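Local coordinates for protein beta-glycosidase (Bacteroides caccae, PDB 6T2R) that probably acts as an endo-beta-galactosidase of glycoside hydrolase family 16, cutting within mucin O-glycan chains to begin mucin breakdown, at residues D153-H161 and H176-P184. Sequence-based numbering, arbitrary orientation.
Sequences DSIVYQTVH and HGNTIPINP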
ATOM      1  N   ASP A 153       4.291  15.320  -7.064  1.00 33.03           N
ATOM      2  CA  ASP A 153       4.889  15.759  -5.768  1.00 32.46           C
ATOM      3  C   ASP A 153       6.239  15.062  -5.570  1.00 31.85           C
ATOM      4  O   ASP A 153       6.395  13.921  -5.969  1.00 35.21           O
ATOM      5  CB  ASP A 153       4.006  15.455  -4.550  1.00 32.46           C
ATOM      6  CG  ASP A 153       2.618  16.087  -4.517  1.00 33.81           C
ATOM      7  OD1 ASP A 153       2.364  17.010  -5.283  1.00 33.66           O
ATOM      8  OD2 ASP A 153       1.794  15.646  -3.688  1.00 29.97           O
ATOM      9  N   SER A 154       7.181  15.735  -4.933  1.00 31.72           N
ATOM     10  CA  SER A 154       8.457  15.181  -4.428  1.00 34.73           C
ATOM     11  C   SER A 154       8.297  14.763  -2.959  1.00 32.46           C
ATOM     12  O   SER A 154       9.321  14.646  -2.238  1.00 34.72           O
ATOM     13  CB  SER A 154       9.524  16.216  -4.581  1.00 36.09           C
ATOM     14  OG  SER A 154       9.236  17.288  -3.689  1.00 43.43           O
ATOM     15  N   ILE A 155       7.053  14.578  -2.507  1.00 32.95           N
ATOM     16  CA  ILE A 155       6.756  14.029  -1.147  1.00 30.88           C
ATOM     17  C   ILE A 155       5.742  12.900  -1.300  1.00 31.43           C
ATOM     18  O   ILE A 155       5.041  12.885  -2.320  1.00 29.89           O
ATOM     19  CB  ILE A 155       6.185  15.118  -0.241  1.00 31.24           C
ATOM     20  CG1 ILE A 155       4.914  15.695  -0.876  1.00 30.69           C
ATOM     21  CG2 ILE A 155       7.268  16.153   0.092  1.00 30.82           C
ATOM     22  CD1 ILE A 155       3.971  16.404   0.076  1.00 32.26           C
ATOM     23  N   VAL A 156       5.648  12.037  -0.292  1.00 26.34           N
ATOM     24  CA  VAL A 156       4.571  11.018  -0.208  1.00 27.29           C
ATOM     25  C   VAL A 156       3.865  11.223   1.126  1.00 27.40           C
ATOM     26  O   VAL A 156       4.487  11.759   2.067  1.00 26.83           O
ATOM     27  CB  VAL A 156       5.087   9.577  -0.333  1.00 28.93           C
ATOM     28  CG1 VAL A 156       5.757   9.321  -1.671  1.00 30.79           C
ATOM     29  CG2 VAL A 156       5.991   9.206   0.832  1.00 28.08           C
ATOM     30  N   TYR A 157       2.624  10.777   1.177  1.00 27.72           N
ATOM     31  CA  TYR A 157       1.799  10.686   2.403  1.00 27.03           C
ATOM     32  C   TYR A 157       1.940   9.265   2.943  1.00 25.19           C
ATOM     33  O   TYR A 157       1.817   8.284   2.172  1.00 22.72           O
ATOM     34  CB  TYR A 157       0.348  11.035   2.085  1.00 27.58           C
ATOM     35  CG  TYR A 157       0.129  12.455   1.615  1.00 29.66           C
ATOM     36  CD1 TYR A 157       0.525  12.864   0.347  1.00 28.86           C
ATOM     37  CD2 TYR A 157      -0.508  13.380   2.416  1.00 29.72           C
ATOM     38  CE1 TYR A 157       0.323  14.158  -0.099  1.00 29.60           C
ATOM     39  CE2 TYR A 157      -0.731  14.678   1.979  1.00 30.95           C
ATOM     40  CZ  TYR A 157      -0.314  15.065   0.720  1.00 29.44           C
ATOM     41  OH  TYR A 157      -0.519  16.336   0.290  1.00 29.25           O
ATOM     42  N   GLN A 158       2.135   9.167   4.247  1.00 23.24           N
ATOM     43  CA  GLN A 158       1.867   7.930   5.001  1.00 24.61           C
ATOM     44  C   GLN A 158       0.747   8.250   6.009  1.00 27.45           C
ATOM     45  O   GLN A 158       0.780   9.361   6.612  1.00 27.54           O
ATOM     46  CB  GLN A 158       3.189   7.442   5.589  1.00 24.91           C
ATOM     47  CG  GLN A 158       4.237   7.121   4.511  1.00 25.66           C
ATOM     48  CD  GLN A 158       5.502   6.538   5.103  1.00 25.12           C
ATOM     49  OE1 GLN A 158       6.237   7.240   5.812  1.00 30.23           O
ATOM     50  NE2 GLN A 158       5.746   5.255   4.846  1.00 22.50           N
ATOM     51  N   THR A 159      -0.237   7.353   6.160  1.00 26.45           N
ATOM     52  CA  THR A 159      -1.517   7.659   6.856  1.00 25.55           C
ATOM     53  C   THR A 159      -2.152   6.398   7.428  1.00 24.59           C
ATOM     54  O   THR A 159      -1.863   5.316   6.917  1.00 25.35           O
ATOM     55  CB  THR A 159      -2.549   8.279   5.916  1.00 23.64           C
ATOM     56  OG1 THR A 159      -1.885   9.147   5.010  1.00 28.15           O
ATOM     57  CG2 THR A 159      -3.579   9.087   6.669  1.00 27.43           C
ATOM     58  N   VAL A 160      -2.940   6.558   8.493  1.00 23.56           N
ATOM     59  CA  VAL A 160      -3.847   5.505   9.032  1.00 24.81           C
ATOM     60  C   VAL A 160      -5.249   6.088   8.966  1.00 23.98           C
ATOM     61  O   VAL A 160      -5.394   7.311   9.093  1.00 23.80           O
ATOM     62  CB  VAL A 160      -3.511   5.004  10.460  1.00 25.20           C
ATOM     63  CG1 VAL A 160      -2.091   4.494  10.558  1.00 24.91           C
ATOM     64  CG2 VAL A 160      -3.730   6.054  11.544  1.00 28.43           C
ATOM     65  N   HIS A 161      -6.225   5.223   8.773  1.00 24.17           N
ATOM     66  CA  HIS A 161      -7.667   5.544   8.921  1.00 25.04           C
ATOM     67  C   HIS A 161      -8.300   4.496   9.830  1.00 27.32           C
ATOM     68  O   HIS A 161      -7.878   3.286   9.761  1.00 26.17           O
ATOM     69  CB  HIS A 161      -8.329   5.550   7.542  1.00 26.03           C
ATOM     70  CG  HIS A 161      -7.586   6.396   6.600  1.00 26.48           C
ATOM     71  ND1 HIS A 161      -7.805   7.738   6.533  1.00 28.52           N
ATOM     72  CD2 HIS A 161      -6.596   6.110   5.731  1.00 27.76           C
ATOM     73  CE1 HIS A 161      -7.006   8.250   5.614  1.00 25.70           C
ATOM     74  NE2 HIS A 161      -6.246   7.283   5.134  1.00 24.96           N
ATOM     75  N   HIS A 176      -2.812  11.524  12.473  1.00 24.77           N
ATOM     76  CA  HIS A 176      -3.070  10.244  11.778  1.00 27.06           C
ATOM     77  C   HIS A 176      -2.237  10.110  10.498  1.00 28.14           C
ATOM     78  O   HIS A 176      -2.262   8.999   9.899  1.00 29.40           O
ATOM     79  CB  HIS A 176      -4.563  10.101  11.495  1.00 27.45           C
ATOM     80  CG  HIS A 176      -5.035  10.872  10.312  1.00 28.23           C
ATOM     81  ND1 HIS A 176      -5.695  10.271   9.275  1.00 29.96           N
ATOM     82  CD2 HIS A 176      -4.958  12.183  10.009  1.00 29.25           C
ATOM     83  CE1 HIS A 176      -5.996  11.191   8.384  1.00 29.27           C
ATOM     84  NE2 HIS A 176      -5.558  12.361   8.805  1.00 27.81           N
ATOM     85  N   GLY A 177      -1.523  11.158  10.100  1.00 25.53           N
ATOM     86  CA  GLY A 177      -0.746  11.153   8.848  1.00 28.08           C
ATOM     87  C   GLY A 177       0.381  12.170   8.826  1.00 26.83           C
ATOM     88  O   GLY A 177       0.395  13.071   9.642  1.00 26.58           O
ATOM     89  N   ASN A 178       1.349  11.971   7.947  1.00 26.80           N
ATOM     90  CA  ASN A 178       2.448  12.941   7.759  1.00 28.90           C
ATOM     91  C   ASN A 178       3.083  12.707   6.389  1.00 27.14           C
ATOM     92  O   ASN A 178       3.157  11.557   5.942  1.00 31.15           O
ATOM     93  CB  ASN A 178       3.469  12.821   8.900  1.00 31.79           C
ATOM     94  CG  ASN A 178       4.283  14.083   9.074  1.00 30.45           C
ATOM     95  OD1 ASN A 178       3.717  15.147   9.066  1.00 31.69           O
ATOM     96  ND2 ASN A 178       5.593  13.968   9.230  1.00 31.33           N
ATOM     97  N   THR A 179       3.598  13.772   5.790  1.00 29.84           N
ATOM     98  CA  THR A 179       4.371  13.732   4.532  1.00 27.29           C
ATOM     99  C   THR A 179       5.857  13.718   4.840  1.00 27.63           C
ATOM    100  O   THR A 179       6.263  14.119   5.919  1.00 28.64           O
ATOM    101  CB  THR A 179       4.051  14.910   3.610  1.00 28.52           C
ATOM    102  OG1 THR A 179       4.519  16.053   4.307  1.00 29.37           O
ATOM    103  CG2 THR A 179       2.588  15.032   3.275  1.00 26.67           C
ATOM    104  N   ILE A 180       6.612  13.161   3.916  1.00 28.09           N
ATOM    105  CA  ILE A 180       8.088  13.103   3.949  1.00 31.01           C
ATOM    106  C   ILE A 180       8.572  13.188   2.501  1.00 32.52           C
ATOM    107  O   ILE A 180       7.900  12.721   1.577  1.00 33.44           O
ATOM    108  CB  ILE A 180       8.555  11.848   4.709  1.00 32.90           C
ATOM    109  CG1 ILE A 180      10.075  11.828   4.869  1.00 32.35           C
ATOM    110  CG2 ILE A 180       8.035  10.565   4.078  1.00 32.33           C
ATOM    111  CD1 ILE A 180      10.551  11.059   6.064  1.00 34.12           C
ATOM    112  N   PRO A 181       9.677  13.911   2.240  1.00 32.62           N
ATOM    113  CA  PRO A 181      10.202  14.023   0.886  1.00 35.95           C
ATOM    114  C   PRO A 181      10.723  12.667   0.409  1.00 35.51           C
ATOM    115  O   PRO A 181      11.176  11.878   1.259  1.00 31.34           O
ATOM    116  CB  PRO A 181      11.359  15.049   0.970  1.00 34.80           C
ATOM    117  CG  PRO A 181      11.160  15.743   2.320  1.00 36.52           C
ATOM    118  CD  PRO A 181      10.428  14.739   3.195  1.00 35.61           C
ATOM    119  N   ILE A 182      10.710  12.501  -0.915  1.00 32.94           N
ATOM    120  CA  ILE A 182      11.325  11.348  -1.625  1.00 32.51           C
ATOM    121  C   ILE A 182      12.289  11.853  -2.708  1.00 33.24           C
ATOM    122  O   ILE A 182      12.259  13.040  -3.045  1.00 32.68           O
ATOM    123  CB  ILE A 182      10.221  10.447  -2.221  1.00 33.08           C
ATOM    124  CG1 ILE A 182       9.395  11.181  -3.273  1.00 29.43           C
ATOM    125  CG2 ILE A 182       9.328   9.878  -1.115  1.00 32.50           C
ATOM    126  CD1 ILE A 182       8.624  10.253  -4.164  1.00 30.52           C
ATOM    127  N   ASN A 183      13.095  10.947  -3.250  1.00 33.78           N
ATOM    128  CA  ASN A 183      13.840  11.154  -4.514  1.00 34.47           C
ATOM    129  C   ASN A 183      12.896  10.731  -5.624  1.00 29.42           C
ATOM    130  O   ASN A 183      12.790   9.553  -5.909  1.00 32.57           O
ATOM    131  CB  ASN A 183      15.148  10.361  -4.511  1.00 38.04           C
ATOM    132  CG  ASN A 183      15.986  10.676  -3.299  1.00 40.78           C
ATOM    133  OD1 ASN A 183      16.292   9.794  -2.506  1.00 41.83           O
ATOM    134  ND2 ASN A 183      16.293  11.945  -3.112  1.00 43.16           N
ATOM    135  N   PRO A 184      12.138  11.661  -6.234  1.00 29.75           N
ATOM    136  CA  PRO A 184      10.979  11.300  -7.055  1.00 32.52           C
ATOM    137  C   PRO A 184      11.313  10.534  -8.345  1.00 34.93           C
ATOM    138  O   PRO A 184      10.445   9.820  -8.857  1.00 35.18           O
ATOM    139  CB  PRO A 184      10.292  12.654  -7.357  1.00 31.90           C
ATOM    140  CG  PRO A 184      11.391  13.679  -7.216  1.00 32.19           C
ATOM    141  CD  PRO A 184      12.360  13.114  -6.178  1.00 33.07           C
TER
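Val160 and His176 grip each other twice at one end of an antiparallel strand pair, 155-161 with 177-181. Val160 N donates to His176 O (2.9 Å), and the imidazole returns the bond, its ND1-H donating to Val160 O at 3.0 Å, almost straight out from that carbonyl. A chi1 of 79°, with CG lodged between backbone N and carbonyl carbon, turns the ND1 edge of the ring to Val160 O. An edge of the same ring also meets the face of His161 in an offset edge-to-face pair, centroids 5.7 Å apart. Farther along, Val156 and Ile180, then Gln158 and Asn178, form the hydrogen-bonded pairs, and Ile182 N to Ser154 O (2.9 Å) continues the ladder just past the strand end.

The tightly packed face carries Val156, Gln158 and Ile180. Val156 CG1 lies 3.7 Å from Ile182 CG2, the two side chains meeting nearly at right angles, while strands 187-195 and 198-203 close over this layer of the beta-jelly roll. Inside it the Gln158 amide is well satisfied: NE2 reaches the carbonyls of Ile146 and His202, and OE1 accepts from Asn208 ND2, which also bonds Asn178 O.

The other face is more exposed. Thr179 CG2 sits over one face of the Tyr157 ring, 3.6 Å from its centroid, and Trp240 meets that ring edge-to-face. Thr159 CG2 packs beside the His176 ring. Ile155 CD1 touches the Thr179 methyl, whereas exposed Ser154 and Pro181 mark the loose, solvent end.

Along its other edge, strand 155-161 bonds through its backbone to Glu143, Asp145 and Glu148, which fit the E-x-D-x-x-E signature of family 16. Backbone bonds along both edges hold the strand beside that signature, and the buried Gln158 amide ties it to the layer behind; beyond the His176 ND1 bond, the exposed face adds mainly apolar and ring contacts.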